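Side-chain contacts in protein argonaute (Marinitoga piezophila, PDB 5I4A), which cleaves single-stranded target DNA, and can also cut target RNA, at sites complementary to a short guide RNA with a 5'-hydroxyl end: residues 20-25 with 60-65; 282-287 with 418-423; 333-338 with 424-429. All blocks are in the same frame, centred on the assembly; numbering follows the deposited sequence.

Contact 1 of 3, residues 20-25 with 60-65; sequences LYFYNP and FQITPK
Ile62 meets Phe22 and Leu20 through a single atom, its CD1 methyl. The closer apolar contact is with the phenylalanine: CD1 of Ile62 lies 3.5 Å from CZ of Phe22 and 4.1 Å from CE1 of Phe22, and the methyl approaches the far end of the ring obliquely. The two side chains reach for each other from opposite directions. The second apolar contact is looser, CD1 of Leu20 to CD1 of Ile62 at 4.4 Å. In Ile62, CG1 stands anti to the carbonyl carbon (chi1 -61°) and the branch runs on fully extended (chi2 178°), which carries CD1 as far from the backbone as the residue allows. That length matters, because the two backbones stay wide apart, 10.7 Å between CA of Leu20 and CA of Ile62 where they are nearest.

Strand 16-22 is an inner strand of the four-stranded antiparallel sheet of the N-terminal domain, and residues 60-65 belong to the loop that follows its neighbour, strand 51-56. Leu20 and Phe22, two residues apart on the strand, both point toward this loop, and large apolar side chains suit that buried side.

Around these three, Phe22 also packs on Phe32 of helix 29-40 and Ile62 on Asn40 of the same helix. Polar bonding secures the backbones separately: Thr63 O accepts from Asn40 ND2, while Leu20 and Phe22 pair with Ile53 and Val51.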
loop_
_atom_site.group_PDB
_atom_site.type_symbol
_atom_site.label_atom_id
_atom_site.label_comp_id
_atom_site.label_asym_id
_atom_site.label_seq_id
_atom_site.Cartn_x
_atom_site.Cartn_y
_atom_site.Cartn_z
ATOM N N LEU A 20 19.176 12.259 31.064
ATOM C CA LEU A 20 20.332 12.158 31.943
ATOM C C LEU A 20 21.604 12.436 31.154
ATOM O O LEU A 20 21.675 12.168 29.954
ATOM C CB LEU A 20 20.414 10.770 32.584
ATOM C CG LEU A 20 19.141 10.255 33.258
ATOM C CD1 LEU A 20 19.360 8.854 33.799
ATOM C CD2 LEU A 20 18.713 11.195 34.365
ATOM N N TYR A 21 22.614 12.964 31.841
ATOM C CA TYR A 21 23.861 13.369 31.211
ATOM C C TYR A 21 25.041 12.635 31.832
ATOM O O TYR A 21 25.031 12.296 33.019
ATOM C CB TYR A 21 24.076 14.881 31.329
ATOM C CG TYR A 21 23.127 15.701 30.487
ATOM C CD1 TYR A 21 21.864 16.037 30.955
ATOM C CD2 TYR A 21 23.496 16.141 29.222
ATOM C CE1 TYR A 21 20.994 16.786 30.187
ATOM C CE2 TYR A 21 22.633 16.892 28.447
ATOM C CZ TYR A 21 21.385 17.213 28.936
ATOM O OH TYR A 21 20.522 17.961 28.171
ATOM N N PHE A 22 26.063 12.402 31.011
ATOM C CA PHE A 22 27.283 11.731 31.432
ATOM C C PHE A 22 28.471 12.411 30.770
ATOM O O PHE A 22 28.356 12.949 29.665
ATOM C CB PHE A 22 27.261 10.237 31.066
ATOM C CG PHE A 22 26.077 9.496 31.619
ATOM C CD1 PHE A 22 24.876 9.469 30.930
ATOM C CD2 PHE A 22 26.164 8.832 32.832
ATOM C CE1 PHE A 22 23.783 8.795 31.439
ATOM C CE2 PHE A 22 25.074 8.153 33.347
ATOM C CZ PHE A 22 23.884 8.135 32.649
ATOM N N TYR A 23 29.615 12.387 31.451
ATOM C CA TYR A 23 30.835 12.964 30.903
ATOM C C TYR A 23 32.010 12.031 31.149
ATOM O O TYR A 23 32.196 11.541 32.268
ATOM C CB TYR A 23 31.133 14.343 31.501
ATOM C CG TYR A 23 32.429 14.914 30.979
ATOM C CD1 TYR A 23 32.499 15.464 29.708
ATOM C CD2 TYR A 23 33.586 14.875 31.743
ATOM C CE1 TYR A 23 33.682 15.973 29.214
ATOM C CE2 TYR A 23 34.776 15.381 31.259
ATOM C CZ TYR A 23 34.818 15.928 29.994
ATOM O OH TYR A 23 35.999 16.433 29.506
ATOM N N ASN A 24 32.809 11.809 30.106
ATOM C CA ASN A 24 33.986 10.947 30.177
ATOM C C ASN A 24 35.171 11.713 29.606
ATOM O O ASN A 24 35.177 12.033 28.398
ATOM C CB ASN A 24 33.750 9.641 29.414
ATOM C CG ASN A 24 34.851 8.616 29.637
ATOM O OD1 ASN A 24 36.003 8.962 29.899
ATOM N ND2 ASN A 24 34.496 7.342 29.524
ATOM N N PRO A 25 36.194 12.022 30.412
ATOM C CA PRO A 25 37.350 12.761 29.883
ATOM C C PRO A 25 38.308 11.913 29.066
ATOM O O PRO A 25 39.037 12.470 28.233
ATOM C CB PRO A 25 38.035 13.286 31.151
ATOM C CG PRO A 25 37.701 12.259 32.187
ATOM C CD PRO A 25 36.306 11.780 31.861
ATOM N N PHE A 60 15.306 2.501 35.280
ATOM C CA PHE A 60 16.122 2.233 34.098
ATOM C C PHE A 60 17.559 2.073 34.586
ATOM O O PHE A 60 18.239 3.065 34.863
ATOM C CB PHE A 60 15.989 3.363 33.082
ATOM C CG PHE A 60 16.568 3.048 31.729
ATOM C CD1 PHE A 60 17.930 2.852 31.566
ATOM C CD2 PHE A 60 15.752 2.980 30.612
ATOM C CE1 PHE A 60 18.463 2.572 30.323
ATOM C CE2 PHE A 60 16.282 2.704 29.365
ATOM C CZ PHE A 60 17.641 2.500 29.223
ATOM N N GLN A 61 18.015 0.827 34.685
ATOM C CA GLN A 61 19.353 0.526 35.184
ATOM C C GLN A 61 20.323 0.513 34.006
ATOM O O GLN A 61 20.254 -0.369 33.143
ATOM C CB GLN A 61 19.358 -0.806 35.927
ATOM C CG GLN A 61 18.398 -0.862 37.111
ATOM C CD GLN A 61 18.906 -0.102 38.323
ATOM O OE1 GLN A 61 18.763 1.118 38.414
ATOM N NE2 GLN A 61 19.501 -0.825 39.266
ATOM N N ILE A 62 21.229 1.486 33.975
ATOM C CA ILE A 62 22.162 1.634 32.864
ATOM C C ILE A 62 23.365 0.721 33.070
ATOM O O ILE A 62 23.820 0.487 34.194
ATOM C CB ILE A 62 22.579 3.111 32.710
ATOM C CG1 ILE A 62 21.350 3.975 32.419
ATOM C CG2 ILE A 62 23.611 3.284 31.603
ATOM C CD1 ILE A 62 21.653 5.452 32.300
ATOM N N THR A 63 23.877 0.194 31.963
ATOM C CA THR A 63 25.043 -0.683 31.936
ATOM C C THR A 63 26.210 0.063 31.273
ATOM O O THR A 63 25.998 0.789 30.307
ATOM C CB THR A 63 24.709 -1.995 31.169
ATOM O OG1 THR A 63 23.789 -2.780 31.939
ATOM C CG2 THR A 63 25.947 -2.825 30.860
ATOM N N PRO A 64 27.443 -0.093 31.793
ATOM C CA PRO A 64 27.850 -0.903 32.950
ATOM C C PRO A 64 27.424 -0.319 34.289
ATOM O O PRO A 64 26.973 0.825 34.355
ATOM C CB PRO A 64 29.376 -0.932 32.837
ATOM C CG PRO A 64 29.719 0.311 32.107
ATOM C CD PRO A 64 28.603 0.530 31.131
ATOM N N LYS A 65 27.572 -1.117 35.348
ATOM C CA LYS A 65 27.185 -0.664 36.679
ATOM C C LYS A 65 27.936 0.602 37.070
ATOM O O LYS A 65 27.329 1.589 37.495
ATOM C CB LYS A 65 27.428 -1.772 37.701
ATOM C CG LYS A 65 26.866 -1.474 39.082
ATOM C CD LYS A 65 27.797 -1.986 40.164
ATOM C CE LYS A 65 27.151 -3.080 40.986
ATOM N NZ LYS A 65 28.152 -4.115 41.380
#

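Contact 2 of 3, residues 282-287 with 418-423; sequences KDVFKY and YVYKMG. With nucleotides of chain B.
Helix 412-424 forms part of the Mid-domain surface that holds nucleotides A2 and U3 of the guide RNA, chain B; on another side of this helix Tyr420 meets Val284 and Phe285 of linker L2. CG1 of Val284 lies 4.0 Å from CD2 of Tyr420, against the ring obliquely, while CZ of Phe285 reaches CB of Tyr420 at 4.5 Å. With CG anti to the backbone N (chi1 180°), the ring of Tyr420 lies against Val284; a compact branched valine suits the place beside it.

On the RNA side Lys421 is extended throughout, bringing NZ close to OP1 of U3 of chain B; the modelled 2.5 Å is unusually short, and the exact length is doubtful. A weak bond joins NZ to O3' of A2 of chain B, 3.3 Å. Leu638 O also accepts from this ammonium group. An alanine in place of Lys421 would probably leave the U3 phosphate without this nearby positive charge and the Leu638 carbonyl without this donor. Tyr418 adds van der Waals packing against the sugar, its CD1 3.9 Å from C4' of A2 of chain B.

Helix 325-333 supplies Leu333 against both Val284 and Phe285, whereas Tyr418 and Met422 rest on Ile376 of strand 374-379, and Tyr418 also touches strand 398-403.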
loop_
_atom_site.group_PDB
_atom_site.type_symbol
_atom_site.label_atom_id
_atom_site.label_comp_id
_atom_site.label_asym_id
_atom_site.label_seq_id
_atom_site.Cartn_x
_atom_site.Cartn_y
_atom_site.Cartn_z
ATOM N N LYS A 282 -20.454 -8.123 -9.632
ATOM C CA LYS A 282 -20.601 -9.052 -10.747
ATOM C C LYS A 282 -22.023 -9.113 -11.284
ATOM O O LYS A 282 -22.221 -9.583 -12.411
ATOM C CB LYS A 282 -20.141 -10.448 -10.320
ATOM C CG LYS A 282 -20.970 -11.045 -9.207
ATOM C CD LYS A 282 -20.612 -12.495 -8.958
ATOM C CE LYS A 282 -21.449 -13.063 -7.827
ATOM N NZ LYS A 282 -21.318 -14.539 -7.720
ATOM N N ASP A 283 -23.013 -8.651 -10.523
ATOM C CA ASP A 283 -24.357 -8.528 -11.078
ATOM C C ASP A 283 -24.461 -7.472 -12.163
ATOM O O ASP A 283 -25.544 -7.302 -12.723
ATOM C CB ASP A 283 -25.366 -8.212 -9.965
ATOM C CG ASP A 283 -25.863 -9.449 -9.273
ATOM O OD1 ASP A 283 -25.647 -10.556 -9.824
ATOM O OD2 ASP A 283 -26.479 -9.319 -8.191
ATOM N N VAL A 284 -23.372 -6.770 -12.472
ATOM C CA VAL A 284 -23.379 -5.846 -13.602
ATOM C C VAL A 284 -23.760 -6.569 -14.888
ATOM O O VAL A 284 -24.368 -5.975 -15.787
ATOM C CB VAL A 284 -22.007 -5.135 -13.725
ATOM C CG1 VAL A 284 -20.916 -6.121 -14.133
ATOM C CG2 VAL A 284 -22.079 -3.949 -14.688
ATOM N N PHE A 285 -23.423 -7.856 -14.996
ATOM C CA PHE A 285 -23.803 -8.649 -16.160
ATOM C C PHE A 285 -25.267 -9.062 -16.144
ATOM O O PHE A 285 -25.779 -9.504 -17.178
ATOM C CB PHE A 285 -22.919 -9.894 -16.262
ATOM C CG PHE A 285 -21.471 -9.590 -16.509
ATOM C CD1 PHE A 285 -21.032 -9.227 -17.773
ATOM C CD2 PHE A 285 -20.548 -9.666 -15.481
ATOM C CE1 PHE A 285 -19.699 -8.944 -18.006
ATOM C CE2 PHE A 285 -19.215 -9.387 -15.710
ATOM C CZ PHE A 285 -18.790 -9.024 -16.975
ATOM N N LYS A 286 -25.946 -8.942 -15.004
ATOM C CA LYS A 286 -27.385 -9.169 -14.942
ATOM C C LYS A 286 -28.185 -7.937 -15.341
ATOM O O LYS A 286 -29.223 -8.062 -15.998
ATOM C CB LYS A 286 -27.808 -9.590 -13.530
ATOM C CG LYS A 286 -27.565 -11.045 -13.179
ATOM C CD LYS A 286 -28.231 -11.378 -11.854
ATOM C CE LYS A 286 -27.821 -12.747 -11.347
ATOM N NZ LYS A 286 -28.113 -12.880 -9.891
ATOM N N TYR A 287 -27.720 -6.748 -14.956
ATOM C CA TYR A 287 -28.523 -5.536 -15.050
ATOM C C TYR A 287 -27.875 -4.454 -15.901
ATOM O O TYR A 287 -28.393 -3.329 -15.946
ATOM C CB TYR A 287 -28.819 -5.004 -13.645
ATOM C CG TYR A 287 -29.357 -6.067 -12.711
ATOM C CD1 TYR A 287 -30.651 -6.552 -12.854
ATOM C CD2 TYR A 287 -28.570 -6.586 -11.688
ATOM C CE1 TYR A 287 -31.149 -7.526 -12.005
ATOM C CE2 TYR A 287 -29.059 -7.561 -10.833
ATOM C CZ TYR A 287 -30.350 -8.026 -10.997
ATOM O OH TYR A 287 -30.848 -8.994 -10.153
ATOM N N TYR A 418 -12.414 -8.839 -19.015
ATOM C CA TYR A 418 -11.743 -8.101 -20.080
ATOM C C TYR A 418 -12.699 -7.117 -20.751
ATOM O O TYR A 418 -12.351 -5.952 -20.982
ATOM C CB TYR A 418 -11.172 -9.106 -21.080
ATOM C CG TYR A 418 -10.207 -8.576 -22.113
ATOM C CD1 TYR A 418 -9.209 -7.667 -21.779
ATOM C CD2 TYR A 418 -10.266 -9.030 -23.423
ATOM C CE1 TYR A 418 -8.317 -7.204 -22.735
ATOM C CE2 TYR A 418 -9.380 -8.580 -24.378
ATOM C CZ TYR A 418 -8.409 -7.666 -24.033
ATOM O OH TYR A 418 -7.531 -7.217 -24.990
ATOM N N VAL A 419 -13.924 -7.561 -21.047
ATOM C CA VAL A 419 -14.904 -6.673 -21.666
ATOM C C VAL A 419 -15.342 -5.592 -20.687
ATOM O O VAL A 419 -15.590 -4.444 -21.078
ATOM C CB VAL A 419 -16.107 -7.478 -22.193
ATOM C CG1 VAL A 419 -17.126 -6.549 -22.840
ATOM C CG2 VAL A 419 -15.649 -8.531 -23.187
ATOM N N TYR A 420 -15.457 -5.940 -19.402
ATOM C CA TYR A 420 -15.782 -4.936 -18.395
ATOM C C TYR A 420 -14.727 -3.838 -18.360
ATOM O O TYR A 420 -15.055 -2.646 -18.327
ATOM C CB TYR A 420 -15.923 -5.595 -17.019
ATOM C CG TYR A 420 -16.253 -4.610 -15.921
ATOM C CD1 TYR A 420 -15.249 -3.899 -15.268
ATOM C CD2 TYR A 420 -17.569 -4.382 -15.541
ATOM C CE1 TYR A 420 -15.548 -2.988 -14.273
ATOM C CE2 TYR A 420 -17.878 -3.477 -14.544
ATOM C CZ TYR A 420 -16.862 -2.784 -13.912
ATOM O OH TYR A 420 -17.164 -1.881 -12.919
ATOM N N LYS A 421 -13.449 -4.229 -18.346
ATOM C CA LYS A 421 -12.364 -3.253 -18.344
ATOM C C LYS A 421 -12.458 -2.319 -19.544
ATOM O O LYS A 421 -12.261 -1.104 -19.418
ATOM C CB LYS A 421 -11.014 -3.972 -18.335
ATOM C CG LYS A 421 -9.822 -3.039 -18.457
ATOM C CD LYS A 421 -8.508 -3.795 -18.431
ATOM C CE LYS A 421 -7.342 -2.826 -18.352
ATOM N NZ LYS A 421 -6.018 -3.508 -18.223
ATOM N N MET A 422 -12.762 -2.873 -20.720
ATOM C CA MET A 422 -12.925 -2.046 -21.913
ATOM C C MET A 422 -14.021 -1.009 -21.714
ATOM O O MET A 422 -13.837 0.174 -22.028
ATOM C CB MET A 422 -13.232 -2.929 -23.120
ATOM C CG MET A 422 -12.080 -3.809 -23.552
ATOM S SD MET A 422 -12.544 -4.820 -24.965
ATOM C CE MET A 422 -11.017 -5.693 -25.261
ATOM N N GLY A 423 -15.172 -1.434 -21.187
ATOM C CA GLY A 423 -16.218 -0.477 -20.863
ATOM C C GLY A 423 -15.750 0.561 -19.864
ATOM O O GLY A 423 -16.033 1.753 -20.010
ATOM P P A B 2 -3.686 -10.497 -18.558
ATOM O OP1 A B 2 -3.186 -11.109 -17.305
ATOM O OP2 A B 2 -3.973 -11.355 -19.734
ATOM O "O5'" A B 2 -5.013 -9.703 -18.180
ATOM C "C5'" A B 2 -5.704 -8.910 -19.135
ATOM C "C4'" A B 2 -7.050 -8.496 -18.605
ATOM O "O4'" A B 2 -7.909 -9.665 -18.528
ATOM C "C3'" A B 2 -7.043 -7.941 -17.189
ATOM O "O3'" A B 2 -6.713 -6.565 -17.130
ATOM C "C2'" A B 2 -8.444 -8.268 -16.693
ATOM O "O2'" A B 2 -9.396 -7.357 -17.220
ATOM C "C1'" A B 2 -8.669 -9.631 -17.341
ATOM N N9 A B 2 -8.194 -10.728 -16.476
ATOM C C8 A B 2 -7.065 -11.490 -16.635
ATOM N N7 A B 2 -6.898 -12.398 -15.702
ATOM C C5 A B 2 -7.996 -12.214 -14.870
ATOM C C6 A B 2 -8.411 -12.859 -13.692
ATOM N N6 A B 2 -7.739 -13.865 -13.121
ATOM N N1 A B 2 -9.552 -12.428 -13.110
ATOM C C2 A B 2 -10.226 -11.423 -13.680
ATOM N N3 A B 2 -9.930 -10.740 -14.785
ATOM C C4 A B 2 -8.796 -11.191 -15.336
ATOM P P U B 3 -5.949 -5.986 -15.843
ATOM O OP1 U B 3 -5.820 -4.514 -15.981
ATOM O OP2 U B 3 -4.736 -6.803 -15.604
ATOM O "O5'" U B 3 -6.969 -6.270 -14.660
ATOM C "C5'" U B 3 -6.500 -6.609 -13.369
ATOM C "C4'" U B 3 -7.617 -7.113 -12.495
ATOM O "O4'" U B 3 -7.990 -8.459 -12.892
ATOM C "C3'" U B 3 -7.274 -7.234 -11.022
ATOM O "O3'" U B 3 -7.425 -6.005 -10.337
ATOM C "C2'" U B 3 -8.229 -8.312 -10.535
ATOM O "O2'" U B 3 -9.517 -7.768 -10.305
ATOM C "C1'" U B 3 -8.295 -9.233 -11.753
ATOM N N1 U B 3 -7.303 -10.327 -11.663
ATOM C C2 U B 3 -7.492 -11.315 -10.711
ATOM O O2 U B 3 -8.438 -11.344 -9.942
ATOM N N3 U B 3 -6.520 -12.284 -10.692
ATOM C C4 U B 3 -5.412 -12.366 -11.503
ATOM O O4 U B 3 -4.629 -13.307 -11.363
ATOM C C5 U B 3 -5.287 -11.310 -12.458
ATOM C C6 U B 3 -6.216 -10.351 -12.501
#

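Contact 3 of 3, residues 333-338 with 424-429; sequences LGFSKV and NFIPEC
Phe335 and Ile426 approach from opposite directions: CG of Phe335 (chi1 -71°) and CG1 of Ile426 each stand anti to the carbonyl carbon of their own residue, beside the backbone N. In Ile426 the CG1 branch continues extended (chi2 167°) and delivers CD1 to the rim of the aromatic ring, a reach for which the long CG1-CD1 arm of isoleucine is well suited. This methyl comes in at the ring edge, near its plane, with CD1 of Ile426 3.7 Å from CE1 of Phe335.

The same ring carbon faces a sulfur. SG of Cys429 lies 4.3 Å from CE1 of Phe335 and 5.3 Å from the centroid of that ring, 52° off the ring normal. This is an oblique sulfur-aromatic contact. The small, polarisable cysteine sulfur suits a buried place beside an aromatic ring, and all three side chains are buried.

A type I beta turn from Ile426 to Cys429 brings the two partners of the ring together. The turn is closed by Cys429 N to Ile426 O, 2.9 Å; the CB atoms of both end residues point toward residues 333-338, while Pro427 and Glu428 take the exposed corner. On the other segment, Gly334 ends helix 325-333 in a Schellman motif. Its phi of positive sign would press a side chain against the preceding carbonyl oxygen, which calls for glycine, and the chain then turns off to place Phe335.

The contact thus joins the exit of helix 325-333 to the loop leaving helix 412-424, where Mid passes into PIWI. Phe335 is also covered by Ala330 of helix 325-333 and Leu296 of strand 295-302, and beyond it the chain enters strand 337-340, which runs parallel to strand 295-302 in the Mid sheet.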
loop_
_atom_site.group_PDB
_atom_site.type_symbol
_atom_site.label_atom_id
_atom_site.label_comp_id
_atom_site.label_asym_id
_atom_site.label_seq_id
_atom_site.Cartn_x
_atom_site.Cartn_y
_atom_site.Cartn_z
ATOM N N LEU A 333 -23.458 -6.050 -20.908
ATOM C CA LEU A 333 -22.993 -4.805 -20.315
ATOM C C LEU A 333 -23.607 -3.572 -20.963
ATOM O O LEU A 333 -23.414 -2.466 -20.451
ATOM C CB LEU A 333 -21.466 -4.733 -20.381
ATOM C CG LEU A 333 -20.753 -5.764 -19.503
ATOM C CD1 LEU A 333 -19.250 -5.601 -19.602
ATOM C CD2 LEU A 333 -21.219 -5.664 -18.051
ATOM N N GLY A 334 -24.337 -3.726 -22.062
ATOM C CA GLY A 334 -25.062 -2.622 -22.650
ATOM C C GLY A 334 -24.406 -1.931 -23.825
ATOM O O GLY A 334 -24.809 -0.808 -24.157
ATOM N N PHE A 335 -23.416 -2.551 -24.463
ATOM C CA PHE A 335 -22.820 -1.959 -25.653
ATOM C C PHE A 335 -23.807 -2.020 -26.814
ATOM O O PHE A 335 -24.450 -3.047 -27.045
ATOM C CB PHE A 335 -21.524 -2.680 -26.026
ATOM C CG PHE A 335 -20.389 -2.425 -25.078
ATOM C CD1 PHE A 335 -19.708 -1.219 -25.103
ATOM C CD2 PHE A 335 -19.995 -3.392 -24.170
ATOM C CE1 PHE A 335 -18.661 -0.980 -24.233
ATOM C CE2 PHE A 335 -18.952 -3.158 -23.297
ATOM C CZ PHE A 335 -18.283 -1.950 -23.331
ATOM N N SER A 336 -23.931 -0.905 -27.536
ATOM C CA SER A 336 -24.823 -0.873 -28.691
ATOM C C SER A 336 -24.406 -1.904 -29.731
ATOM O O SER A 336 -25.254 -2.600 -30.301
ATOM C CB SER A 336 -24.849 0.530 -29.300
ATOM O OG SER A 336 -23.575 0.899 -29.800
ATOM N N LYS A 337 -23.104 -2.034 -29.974
ATOM C CA LYS A 337 -22.621 -3.025 -30.924
ATOM C C LYS A 337 -21.130 -3.252 -30.716
ATOM O O LYS A 337 -20.438 -2.460 -30.067
ATOM C CB LYS A 337 -22.899 -2.593 -32.366
ATOM C CG LYS A 337 -22.168 -1.328 -32.735
ATOM C CD LYS A 337 -22.498 -0.864 -34.141
ATOM C CE LYS A 337 -21.429 0.044 -34.653
ATOM N NZ LYS A 337 -21.848 0.698 -35.930
ATOM N N VAL A 338 -20.650 -4.357 -31.281
ATOM C CA VAL A 338 -19.234 -4.703 -31.302
ATOM C C VAL A 338 -18.758 -4.612 -32.744
ATOM O O VAL A 338 -19.383 -5.182 -33.647
ATOM C CB VAL A 338 -18.986 -6.107 -30.725
ATOM C CG1 VAL A 338 -17.494 -6.417 -30.696
ATOM C CG2 VAL A 338 -19.589 -6.219 -29.333
ATOM N N ASN A 424 -15.011 0.120 -18.842
ATOM C CA ASN A 424 -14.440 1.034 -17.861
ATOM C C ASN A 424 -13.564 2.098 -18.518
ATOM O O ASN A 424 -13.488 3.228 -18.023
ATOM C CB ASN A 424 -13.634 0.233 -16.834
ATOM C CG ASN A 424 -13.720 0.807 -15.434
ATOM O OD1 ASN A 424 -14.750 1.349 -15.033
ATOM N ND2 ASN A 424 -12.635 0.684 -14.680
ATOM N N PHE A 425 -12.903 1.764 -19.627
ATOM C CA PHE A 425 -11.980 2.676 -20.293
ATOM C C PHE A 425 -12.646 3.547 -21.350
ATOM O O PHE A 425 -11.957 4.341 -21.998
ATOM C CB PHE A 425 -10.827 1.896 -20.932
ATOM C CG PHE A 425 -9.656 1.682 -20.016
ATOM C CD1 PHE A 425 -9.744 0.806 -18.947
ATOM C CD2 PHE A 425 -8.463 2.353 -20.228
ATOM C CE1 PHE A 425 -8.666 0.606 -18.106
ATOM C CE2 PHE A 425 -7.381 2.158 -19.392
ATOM C CZ PHE A 425 -7.483 1.283 -18.329
ATOM N N ILE A 426 -13.955 3.423 -21.543
ATOM C CA ILE A 426 -14.704 4.294 -22.445
ATOM C C ILE A 426 -15.325 5.403 -21.603
ATOM O O ILE A 426 -16.211 5.118 -20.778
ATOM C CB ILE A 426 -15.769 3.516 -23.226
ATOM C CG1 ILE A 426 -15.095 2.538 -24.190
ATOM C CG2 ILE A 426 -16.675 4.473 -23.988
ATOM C CD1 ILE A 426 -16.033 1.510 -24.792
ATOM N N PRO A 427 -14.902 6.661 -21.763
ATOM C CA PRO A 427 -15.399 7.723 -20.873
ATOM C C PRO A 427 -16.891 7.978 -20.986
ATOM O O PRO A 427 -17.485 8.480 -20.028
ATOM C CB PRO A 427 -14.581 8.952 -21.294
ATOM C CG PRO A 427 -14.062 8.633 -22.661
ATOM C CD PRO A 427 -13.873 7.148 -22.698
ATOM N N GLU A 428 -17.523 7.647 -22.107
ATOM C CA GLU A 428 -18.965 7.833 -22.204
ATOM C C GLU A 428 -19.749 6.737 -21.498
ATOM O O GLU A 428 -20.983 6.804 -21.464
ATOM C CB GLU A 428 -19.399 7.918 -23.670
ATOM C CG GLU A 428 -18.921 9.174 -24.390
ATOM C CD GLU A 428 -17.449 9.118 -24.750
ATOM O OE1 GLU A 428 -16.933 7.998 -24.962
ATOM O OE2 GLU A 428 -16.808 10.190 -24.813
ATOM N N CYS A 429 -19.074 5.740 -20.939
ATOM C CA CYS A 429 -19.723 4.674 -20.193
ATOM C C CYS A 429 -19.624 4.922 -18.690
ATOM O O CYS A 429 -18.750 5.652 -18.212
ATOM C CB CYS A 429 -19.106 3.315 -20.533
ATOM S SG CYS A 429 -19.445 2.731 -22.203
#

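In the fold
Contacts 2 and 3 form one continuous region of the Mid domain and its borders, with centres about 10 Å apart and segments that alternate along the chain. Residues 418-423 run straight into 424-429, and the packing joins as well: CA of Gly423 lies 3.5 Å from CZ of Phe335, and CD1 of Phe285 lies 3.6 Å from CD2 of Leu333. Contact 2 touches the guide RNA, whereas the nearest atom of contact 3 is about 6 Å from it. Contact 1, in the N-terminal domain of the PAZ lobe, has its centre about 68 Å from that of contact 2. All three lie away from the probable catalytic residues of PIWI, Asp449, Glu485, Asp519 and Asn627.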